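Local coordinates for nonsense-mediated mRNA decay protein 2 (Saccharomyces cerevisiae, PDB 4LUN), which takes part, as Upf2, in nonsense-mediated decay of mRNAs that carry premature stop codons, the chain here being its N-terminal MIF4G domain, at residues Gln118-Pro123 with Arg188-Tyr193; Gln135-Val140 with Gly198-Ile203. All blocks are in the same frame, centred on the assembly; numbering follows the deposited sequence.

Contact 1: residues Gln118-Pro123 with Arg188-Tyr193; sequences QAFENP and REILNY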
loop_
_atom_site.group_PDB
_atom_site.type_symbol
_atom_site.label_atom_id
_atom_site.label_comp_id
_atom_site.label_asym_id
_atom_site.label_seq_id
_atom_site.Cartn_x
_atom_site.Cartn_y
_atom_site.Cartn_z
ATOM N N GLN A 118 10.855 -3.716 0.123
ATOM C CA GLN A 118 10.895 -5.135 -0.227
ATOM C C GLN A 118 9.507 -5.754 -0.078
ATOM O O GLN A 118 9.196 -6.762 -0.716
ATOM C CB GLN A 118 11.914 -5.873 0.644
ATOM C CG GLN A 118 12.087 -7.351 0.320
ATOM C CD GLN A 118 12.534 -7.604 -1.111
ATOM O OE1 GLN A 118 13.368 -6.881 -1.652
ATOM N NE2 GLN A 118 11.976 -8.642 -1.731
ATOM N N ALA A 119 8.653 -5.119 0.726
ATOM C CA ALA A 119 7.290 -5.620 0.949
ATOM C C ALA A 119 6.428 -5.592 -0.312
ATOM O O ALA A 119 5.371 -6.243 -0.394
ATOM C CB ALA A 119 6.620 -4.822 2.052
ATOM N N PHE A 120 6.884 -4.832 -1.308
ATOM C CA PHE A 120 6.133 -4.629 -2.527
ATOM C C PHE A 120 6.646 -5.449 -3.706
ATOM O O PHE A 120 6.054 -5.429 -4.776
ATOM C CB PHE A 120 6.118 -3.128 -2.876
ATOM C CG PHE A 120 5.484 -2.288 -1.808
ATOM C CD1 PHE A 120 4.211 -2.600 -1.347
ATOM C CD2 PHE A 120 6.159 -1.224 -1.249
ATOM C CE1 PHE A 120 3.614 -1.855 -0.347
ATOM C CE2 PHE A 120 5.580 -0.467 -0.236
ATOM C CZ PHE A 120 4.297 -0.786 0.213
ATOM N N GLU A 121 7.744 -6.176 -3.514
ATOM C CA GLU A 121 8.218 -7.053 -4.583
ATOM C C GLU A 121 7.204 -8.187 -4.748
ATOM O O GLU A 121 6.827 -8.837 -3.767
ATOM C CB GLU A 121 9.606 -7.602 -4.226
ATOM C CG GLU A 121 10.223 -8.533 -5.291
ATOM C CD GLU A 121 10.865 -7.791 -6.459
ATOM O OE1 GLU A 121 11.576 -6.795 -6.216
ATOM O OE2 GLU A 121 10.675 -8.212 -7.625
ATOM N N ASN A 122 6.747 -8.410 -5.976
ATOM C CA ASN A 122 5.782 -9.478 -6.228
ATOM C C ASN A 122 6.418 -10.833 -5.977
ATOM O O ASN A 122 7.629 -11.006 -6.166
ATOM C CB ASN A 122 5.275 -9.436 -7.670
ATOM C CG ASN A 122 4.322 -8.285 -7.940
ATOM O OD1 ASN A 122 3.755 -7.690 -7.017
ATOM N ND2 ASN A 122 4.167 -7.951 -9.214
ATOM N N PRO A 123 5.603 -11.812 -5.569
ATOM C CA PRO A 123 6.124 -13.178 -5.504
ATOM C C PRO A 123 6.617 -13.576 -6.887
ATOM O O PRO A 123 6.104 -13.079 -7.883
ATOM C CB PRO A 123 4.895 -14.010 -5.118
ATOM C CG PRO A 123 3.968 -13.043 -4.444
ATOM C CD PRO A 123 4.193 -11.719 -5.150
ATOM N N ARG A 188 2.398 0.116 -9.881
ATOM C CA ARG A 188 2.539 -0.607 -11.148
ATOM C C ARG A 188 3.005 -2.047 -10.939
ATOM O O ARG A 188 2.630 -2.955 -11.700
ATOM C CB ARG A 188 3.487 0.110 -12.108
ATOM C CG ARG A 188 3.327 -0.404 -13.535
ATOM C CD ARG A 188 3.575 0.675 -14.560
ATOM N NE ARG A 188 4.997 0.854 -14.813
ATOM C CZ ARG A 188 5.485 1.462 -15.889
ATOM N NH1 ARG A 188 4.662 1.939 -16.812
ATOM N NH2 ARG A 188 6.795 1.584 -16.041
ATOM N N GLU A 189 3.828 -2.254 -9.918
ATOM C CA GLU A 189 4.272 -3.597 -9.559
ATOM C C GLU A 189 3.136 -4.419 -8.934
ATOM O O GLU A 189 2.760 -5.452 -9.465
ATOM C CB GLU A 189 5.491 -3.544 -8.620
ATOM C CG GLU A 189 5.892 -4.899 -7.978
ATOM C CD GLU A 189 6.745 -5.783 -8.886
ATOM O OE1 GLU A 189 6.880 -5.456 -10.086
ATOM O OE2 GLU A 189 7.294 -6.803 -8.392
ATOM N N ILE A 190 2.589 -3.953 -7.816
ATOM C CA ILE A 190 1.662 -4.783 -7.042
ATOM C C ILE A 190 0.304 -5.011 -7.718
ATOM O O ILE A 190 -0.348 -6.024 -7.480
ATOM C CB ILE A 190 1.506 -4.275 -5.585
ATOM C CG1 ILE A 190 0.806 -2.905 -5.538
ATOM C CG2 ILE A 190 2.884 -4.247 -4.882
ATOM C CD1 ILE A 190 0.741 -2.325 -4.112
ATOM N N LEU A 191 -0.114 -4.102 -8.592
ATOM C CA LEU A 191 -1.373 -4.304 -9.285
ATOM C C LEU A 191 -1.263 -5.388 -10.348
ATOM O O LEU A 191 -2.281 -5.862 -10.859
ATOM C CB LEU A 191 -1.851 -3.006 -9.926
ATOM C CG LEU A 191 -2.270 -1.938 -8.923
ATOM C CD1 LEU A 191 -2.692 -0.678 -9.672
ATOM C CD2 LEU A 191 -3.408 -2.439 -8.063
ATOM N N ASN A 192 -0.029 -5.782 -10.657
ATOM C CA ASN A 192 0.215 -6.667 -11.794
ATOM C C ASN A 192 0.748 -8.052 -11.422
ATOM O O ASN A 192 1.480 -8.682 -12.188
ATOM C CB ASN A 192 1.131 -5.982 -12.812
ATOM C CG ASN A 192 0.406 -4.901 -13.609
ATOM O OD1 ASN A 192 -0.388 -5.205 -14.502
ATOM N ND2 ASN A 192 0.663 -3.639 -13.281
ATOM N N TYR A 193 0.377 -8.533 -10.246
ATOM C CA TYR A 193 0.664 -9.922 -9.908
ATOM C C TYR A 193 -0.611 -10.738 -10.091
ATOM O O TYR A 193 -1.588 -10.536 -9.367
ATOM C CB TYR A 193 1.165 -10.055 -8.476
ATOM C CG TYR A 193 1.402 -11.494 -8.061
ATOM C CD1 TYR A 193 2.449 -12.237 -8.607
ATOM C CD2 TYR A 193 0.585 -12.107 -7.125
ATOM C CE1 TYR A 193 2.665 -13.562 -8.226
ATOM C CE2 TYR A 193 0.788 -13.426 -6.745
ATOM C CZ TYR A 193 1.832 -14.148 -7.296
ATOM O OH TYR A 193 2.028 -15.468 -6.896
#
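Pro123 lies over one face of the Tyr193 ring, its CD 3.8 Å from the ring centroid and only 6° off the normal, a CH-pi contact. CG of the same proline reaches on toward CZ, while the backbone O of Pro123 stands 3.5 Å from CE1 of Tyr193. A second pair of flat groups is stacked: the amide of Asn122 and the carboxylate of Glu189 come from opposite directions and lie within 11° of parallel. Two hydrogen bonds join the residues, each pairing a side-chain atom with the other's backbone. The backbone N of Asn122 gives a nearly straight bond (3.0 Å) to the anti lone pair of Glu189 OE2, and Asn122 ND2 donates at 2.9 Å to Glu189 O, from above the carbonyl plane. The latter oxygen also takes the backbone N of Asn192, arriving on the opposite face, so two donors grip the Glu189 carbonyl just before the type I turn from Ile190 to Tyr193. Glu189 has CG anti to its own N (chi1 170°) and a bend at chi2, which folds OE2 back over the Asn122 amide. Glu189 OE2 also lies 3.7 Å from Glu121 OE2; the repulsion expected there is probably eased by the hydrogen bonds from Asn122 N to Glu189 and from Phe171 N to Glu121 OE1. Tyr193 OH is bonded to Val125 O, and replacing the tyrosine with an alanine would probably leave Pro123 without its aromatic platform and that carbonyl without its hydroxyl mate. On the apolar side, CG2 of Ile190 packs against Phe120 CB at 4.0 Å. The contact joins the loop after helix 106-116 to the end of helix 182-190 within the HEAT-repeat array, with helix 130-152 alongside, where Arg136 touches Pro123 and Tyr193 and Val140 meets Ile190.

Contact 2: residues Gln135-Val140 with Gly198-Ile203; sequences QRITRV and GFTTTI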
loop_
_atom_site.group_PDB
_atom_site.type_symbol
_atom_site.label_atom_id
_atom_site.label_comp_id
_atom_site.label_asym_id
_atom_site.label_seq_id
_atom_site.Cartn_x
_atom_site.Cartn_y
_atom_site.Cartn_z
ATOM N N GLN A 135 -4.849 -13.446 1.981
ATOM C CA GLN A 135 -4.066 -13.012 3.144
ATOM C C GLN A 135 -2.883 -12.156 2.704
ATOM O O GLN A 135 -2.565 -11.155 3.330
ATOM C CB GLN A 135 -3.556 -14.210 3.951
ATOM C CG GLN A 135 -4.658 -15.110 4.487
ATOM C CD GLN A 135 -5.455 -14.471 5.616
ATOM O OE1 GLN A 135 -6.675 -14.304 5.517
ATOM N NE2 GLN A 135 -4.770 -14.124 6.703
ATOM N N ARG A 136 -2.237 -12.567 1.620
ATOM C CA ARG A 136 -1.088 -11.834 1.102
ATOM C C ARG A 136 -1.496 -10.445 0.632
ATOM O O ARG A 136 -0.798 -9.481 0.913
ATOM C CB ARG A 136 -0.419 -12.583 -0.055
ATOM C CG ARG A 136 0.985 -12.051 -0.404
ATOM C CD ARG A 136 1.459 -12.583 -1.767
ATOM N NE ARG A 136 0.617 -12.107 -2.844
ATOM C CZ ARG A 136 0.774 -10.924 -3.431
ATOM N NH1 ARG A 136 1.755 -10.130 -3.036
ATOM N NH2 ARG A 136 -0.041 -10.545 -4.397
ATOM N N ILE A 137 -2.633 -10.367 -0.053
ATOM C CA ILE A 137 -3.170 -9.111 -0.585
ATOM C C ILE A 137 -3.531 -8.177 0.562
ATOM O O ILE A 137 -3.258 -6.976 0.512
ATOM C CB ILE A 137 -4.419 -9.394 -1.471
ATOM C CG1 ILE A 137 -4.002 -10.064 -2.781
ATOM C CG2 ILE A 137 -5.193 -8.109 -1.769
ATOM C CD1 ILE A 137 -3.302 -9.126 -3.756
ATOM N N THR A 138 -4.161 -8.725 1.591
ATOM C CA THR A 138 -4.457 -7.942 2.795
ATOM C C THR A 138 -3.195 -7.332 3.395
ATOM O O THR A 138 -3.183 -6.161 3.795
ATOM C CB THR A 138 -5.175 -8.813 3.847
ATOM O OG1 THR A 138 -6.475 -9.149 3.353
ATOM C CG2 THR A 138 -5.312 -8.066 5.173
ATOM N N ARG A 139 -2.117 -8.104 3.428
ATOM C CA ARG A 139 -0.867 -7.609 3.985
ATOM C C ARG A 139 -0.294 -6.481 3.122
ATOM O O ARG A 139 0.121 -5.445 3.637
ATOM C CB ARG A 139 0.143 -8.745 4.124
ATOM C CG ARG A 139 1.468 -8.275 4.673
ATOM C CD ARG A 139 2.266 -9.397 5.305
ATOM N NE ARG A 139 3.364 -8.852 6.099
ATOM C CZ ARG A 139 3.403 -8.852 7.426
ATOM N NH1 ARG A 139 2.412 -9.388 8.132
ATOM N NH2 ARG A 139 4.448 -8.326 8.048
ATOM N N VAL A 140 -0.292 -6.691 1.813
ATOM C CA VAL A 140 0.219 -5.691 0.864
ATOM C C VAL A 140 -0.532 -4.375 0.993
ATOM O O VAL A 140 0.082 -3.304 0.958
ATOM C CB VAL A 140 0.120 -6.211 -0.582
ATOM C CG1 VAL A 140 0.299 -5.053 -1.591
ATOM C CG2 VAL A 140 1.172 -7.264 -0.806
ATOM N N GLY A 198 -8.101 -11.293 -10.359
ATOM C CA GLY A 198 -8.968 -10.261 -9.801
ATOM C C GLY A 198 -8.674 -9.817 -8.377
ATOM O O GLY A 198 -9.311 -8.891 -7.873
ATOM N N PHE A 199 -7.728 -10.465 -7.707
ATOM C CA PHE A 199 -7.403 -10.051 -6.342
ATOM C C PHE A 199 -6.750 -8.660 -6.272
ATOM O O PHE A 199 -6.943 -7.914 -5.293
ATOM C CB PHE A 199 -6.509 -11.095 -5.647
ATOM C CG PHE A 199 -7.152 -12.451 -5.498
ATOM C CD1 PHE A 199 -8.153 -12.655 -4.567
ATOM C CD2 PHE A 199 -6.738 -13.522 -6.276
ATOM C CE1 PHE A 199 -8.742 -13.903 -4.419
ATOM C CE2 PHE A 199 -7.333 -14.783 -6.131
ATOM C CZ PHE A 199 -8.335 -14.960 -5.206
ATOM N N THR A 200 -5.965 -8.286 -7.281
ATOM C CA THR A 200 -5.300 -6.984 -7.181
ATOM C C THR A 200 -6.249 -5.826 -7.431
ATOM O O THR A 200 -5.915 -4.684 -7.114
ATOM C CB THR A 200 -4.080 -6.832 -8.108
ATOM O OG1 THR A 200 -4.515 -6.751 -9.463
ATOM C CG2 THR A 200 -3.122 -8.003 -7.928
ATOM N N THR A 201 -7.424 -6.094 -7.997
ATOM C CA THR A 201 -8.386 -5.010 -8.208
ATOM C C THR A 201 -8.793 -4.425 -6.855
ATOM O O THR A 201 -9.132 -3.242 -6.766
ATOM C CB THR A 201 -9.646 -5.438 -9.002
ATOM O OG1 THR A 201 -10.339 -6.461 -8.289
ATOM C CG2 THR A 201 -9.307 -5.924 -10.410
ATOM N N THR A 202 -8.763 -5.236 -5.803
ATOM C CA THR A 202 -9.093 -4.728 -4.472
ATOM C C THR A 202 -8.007 -3.838 -3.855
ATOM O O THR A 202 -8.283 -3.051 -2.946
ATOM C CB THR A 202 -9.504 -5.849 -3.491
ATOM O OG1 THR A 202 -8.342 -6.573 -3.056
ATOM C CG2 THR A 202 -10.491 -6.796 -4.163
ATOM N N ILE A 203 -6.769 -3.948 -4.331
ATOM C CA ILE A 203 -5.728 -3.007 -3.907
ATOM C C ILE A 203 -6.082 -1.635 -4.490
ATOM O O ILE A 203 -5.977 -0.595 -3.825
ATOM C CB ILE A 203 -4.338 -3.430 -4.434
ATOM C CG1 ILE A 203 -3.916 -4.781 -3.880
ATOM C CG2 ILE A 203 -3.282 -2.395 -4.068
ATOM C CD1 ILE A 203 -2.671 -5.332 -4.593
#
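Ile137 meets Phe199, Thr202 and Ile203 in a buried contact of the all-helical MIF4G domain, a HEAT-repeat fold, where helix 130-152 packs against the residues leading into helix 201-210 and its first turn. Along the first segment, Arg136 makes no contact with 198-203; its NH2 forms a salt bridge with Glu133. Ile137 then carries most of the contact, its CG1-CD1 arm and its CG2 methyl spreading over Phe199, Thr200, Thr202 and Ile203. Ile137 CG1, anti to the carbonyl carbon (chi1 -71°), lies 3.9 Å from CB of Phe199, the two side chains crossing at about a right angle. Beyond CB the Phe199 ring leads away from Ile137 toward Glu130, Glu133 and Leu134 on the same helix, and it makes a cation-pi contact with Arg291. CG2 of Ile137 takes the other direction and sits 3.7 Å from Thr202 OG1, a methyl against a hydroxyl. Ile137 CD1 packs against the CD1 methyl of Ile203 at 3.9 Å and more loosely against CG2 of Thr200, whose hydroxyl is bonded to Leu191 O. One helical turn on, Val140 adds its CG1 to the same Ile203 CD1, 4.2 Å away, so that this methyl is shared by two residues of helix 130-152. Ile190 of helix 182-190 also touches Ile203, extending the apolar layer. No hydrogen bond links the two segments; the carbonyl of Phe199 and the hydroxyl of Thr202 pair within the second one. Phe199 O, with Ile137 CG2 lying 3.9 Å off, accepts both the backbone N and the hydroxyl of Thr202, and the latter bond, from Thr202 OG1 to Phe199 O, measures 3.0 Å and lies in the carbonyl plane.

How the contacts relate
From the N terminus, the chain leaves helix 106-116, enters the loop holding 118-123, and then runs through helix 130-152, which carries 135-140. Contact 1 closes its loop when the chain reaches 188-193, at the C-terminal end of helix 182-190 and the turn that follows; contact 2 closes when it arrives at 198-203, leading into helix 201-210. The segments alternate, so the two closures cross rather than nest. Their centres lie about 10 Å apart, and they touch where Ile190 O packs on Thr200 CG2 at 3.4 Å. Together they tie the 118-123 loop and helices 130-152, 182-190 and 201-210 into one part of the MIF4G domain.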